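Local coordinates for protein UTP--glucose-1-phosphate uridylyltransferase YngB (Bacillus subtilis, PDB 7O2N) that catalyses the formation of UDP-glucose from UTP and glucose 1-phosphate, contributing to glycolipid formation and wall teichoic acid glucosylation, at residues T57-R62 against Y101-E106. Sequence-based numbering, arbitrary orientation.
Sequences TGRNKR and YIRQKE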
loop_
_atom_site.group_PDB
_atom_site.type_symbol
_atom_site.label_atom_id
_atom_site.label_comp_id
_atom_site.label_asym_id
_atom_site.label_seq_id
_atom_site.Cartn_x
_atom_site.Cartn_y
_atom_site.Cartn_z
ATOM N N THR A 57 6.643 18.762 3.584
ATOM C CA THR A 57 6.349 17.530 4.286
ATOM C C THR A 57 6.020 17.871 5.736
ATOM O O THR A 57 6.204 19.006 6.156
ATOM C CB THR A 57 7.525 16.554 4.125
ATOM O OG1 THR A 57 7.222 15.337 4.814
ATOM C CG2 THR A 57 8.830 17.098 4.664
ATOM N N GLY A 58 5.576 16.870 6.495
ATOM C CA GLY A 58 5.320 16.986 7.924
ATOM C C GLY A 58 6.084 15.938 8.738
ATOM O O GLY A 58 7.115 15.431 8.289
ATOM N N ARG A 59 5.559 15.614 9.932
ATOM C CA ARG A 59 6.206 14.701 10.863
ATOM C C ARG A 59 6.010 13.258 10.405
ATOM O O ARG A 59 4.982 12.908 9.817
ATOM C CB ARG A 59 5.644 14.912 12.269
ATOM C CG ARG A 59 6.451 15.879 13.128
ATOM C CD ARG A 59 5.691 16.565 14.263
ATOM N NE ARG A 59 5.419 17.998 14.122
ATOM C CZ ARG A 59 4.443 18.528 13.379
ATOM N NH1 ARG A 59 3.628 17.746 12.689
ATOM N NH2 ARG A 59 4.287 19.839 13.317
ATOM N N ASN A 60 7.016 12.428 10.706
ATOM C CA ASN A 60 7.044 11.001 10.396
ATOM C C ASN A 60 6.697 10.752 8.935
ATOM O O ASN A 60 5.949 9.823 8.647
ATOM C CB ASN A 60 6.089 10.165 11.255
ATOM C CG ASN A 60 5.929 10.708 12.659
ATOM O OD1 ASN A 60 5.219 11.691 12.890
ATOM N ND2 ASN A 60 6.585 10.069 13.610
ATOM N N LYS A 61 7.235 11.570 8.028
ATOM C CA LYS A 61 7.106 11.260 6.615
ATOM C C LYS A 61 8.481 11.004 5.994
ATOM O O LYS A 61 8.676 11.290 4.806
ATOM C CB LYS A 61 6.343 12.366 5.884
ATOM C CG LYS A 61 4.943 12.580 6.421
ATOM C CD LYS A 61 4.057 13.294 5.442
ATOM C CE LYS A 61 2.592 13.137 5.792
ATOM N NZ LYS A 61 1.756 13.297 4.584
ATOM N N ARG A 62 9.401 10.446 6.801
ATOM C CA ARG A 62 10.765 10.166 6.383
ATOM C C ARG A 62 10.738 9.274 5.147
ATOM O O ARG A 62 11.534 9.465 4.235
ATOM C CB ARG A 62 11.606 9.542 7.505
ATOM N N TYR A 101 13.131 19.304 0.556
ATOM C CA TYR A 101 12.089 19.207 1.577
ATOM C C TYR A 101 12.078 20.411 2.513
ATOM O O TYR A 101 13.109 20.984 2.849
ATOM C CB TYR A 101 12.284 17.980 2.462
ATOM C CG TYR A 101 12.356 16.733 1.640
ATOM C CD1 TYR A 101 11.207 16.145 1.134
ATOM C CD2 TYR A 101 13.580 16.193 1.297
ATOM C CE1 TYR A 101 11.277 15.020 0.322
ATOM C CE2 TYR A 101 13.667 15.072 0.487
ATOM C CZ TYR A 101 12.512 14.487 -0.013
ATOM O OH TYR A 101 12.586 13.370 -0.799
ATOM N N ILE A 102 10.886 20.770 2.962
ATOM C CA ILE A 102 10.741 21.734 4.033
ATOM C C ILE A 102 9.644 21.206 4.932
ATOM O O ILE A 102 8.716 20.562 4.455
ATOM C CB ILE A 102 10.384 23.133 3.491
ATOM C CG1 ILE A 102 10.307 24.167 4.612
ATOM C CG2 ILE A 102 9.106 23.124 2.671
ATOM C CD1 ILE A 102 11.550 24.981 4.772
ATOM N N ARG A 103 9.762 21.475 6.226
ATOM C CA ARG A 103 8.673 21.071 7.093
ATOM C C ARG A 103 7.649 22.190 7.204
ATOM O O ARG A 103 8.014 23.322 7.496
ATOM C CB ARG A 103 9.215 20.665 8.454
ATOM C CG ARG A 103 8.991 19.191 8.698
ATOM C CD ARG A 103 10.245 18.360 8.706
ATOM N NE ARG A 103 10.026 17.601 9.927
ATOM C CZ ARG A 103 10.581 16.440 10.220
ATOM N NH1 ARG A 103 11.411 15.855 9.365
ATOM N NH2 ARG A 103 10.296 15.879 11.381
ATOM N N GLN A 104 6.375 21.873 6.957
ATOM C CA GLN A 104 5.317 22.810 7.286
ATOM C C GLN A 104 5.225 22.850 8.803
ATOM O O GLN A 104 5.206 21.800 9.450
ATOM C CB GLN A 104 4.007 22.327 6.692
ATOM C CG GLN A 104 3.057 23.477 6.416
ATOM C CD GLN A 104 1.703 22.968 5.987
ATOM O OE1 GLN A 104 1.289 21.855 6.348
ATOM N NE2 GLN A 104 1.007 23.807 5.231
ATOM N N LYS A 105 5.232 24.049 9.386
ATOM C CA LYS A 105 5.433 24.046 10.828
ATOM C C LYS A 105 4.144 23.599 11.511
ATOM O O LYS A 105 4.150 22.561 12.172
ATOM C CB LYS A 105 6.113 25.322 11.338
ATOM C CG LYS A 105 7.636 25.238 11.338
ATOM C CD LYS A 105 8.311 26.541 11.678
ATOM C CE LYS A 105 8.334 27.523 10.524
ATOM N NZ LYS A 105 8.983 28.798 10.924
ATOM N N GLU A 106 3.058 24.366 11.302
ATOM C CA GLU A 106 1.729 23.992 11.763
ATOM C C GLU A 106 0.819 23.789 10.552
ATOM O O GLU A 106 1.076 24.356 9.494
ATOM C CB GLU A 106 1.161 24.952 12.815
ATOM C CG GLU A 106 1.184 26.414 12.416
ATOM C CD GLU A 106 2.575 27.010 12.291
ATOM O OE1 GLU A 106 3.198 27.251 13.345
ATOM O OE2 GLU A 106 3.045 27.198 11.140
#
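T57 and R103 pair as the last parallel bridge between strands 52-57 and 98-103, and two backbone hydrogen bonds make the join. T57 N gives its hydrogen to I102 O at 2.9 Å, and Q104 N returns one to T57 O at 3.0 Å; both are close to straight. Thus T57 reaches to the residues before and after R103, as parallel strands require. R103 CA adds a CA-H...O contact to T57 O at 3.4 Å, so that carbonyl receives two hydrogens from strand 98-103 and its end.

On the face that carries T57 and R103 the side-chain packing is light. T57 holds OG1 anti to its own N (chi1 -180°), which turns the methyl CG2 to strand 98-103, where it lies 3.5 Å from I102 O and 4.2 Å from Y101 CB. T57 and Y101 both also touch E65 of helix 62-67. Q104, just past the strand, packs on I56 and on A113 of helix 109-116.

Two arginines flank the end of the pairing: R103, the bridge residue itself, and R59 in the loop beyond it. Bent at chi2 and chi3, the R103 chain sets one face of the guanidinium against G58 O, which sits toward its rim, NE 4.0 Å from the oxygen. R59 reaches across with the edge of its guanidinium toward the backbone of K105, NH2 standing 3.0 Å from K105 O. NH1 of the same group forms a salt bridge with E73 of the second subunit, so the loop also takes part in the contact between subunits.

Beyond the bridge the two segments part into loops leading to helices 62-67 and 109-116. These are the C-terminal ends of neighbouring parallel strands, joined by the largely helical stretch between them in a beta-alpha-beta crossover of the Rossmann-like sheet, as in the GT-A fold.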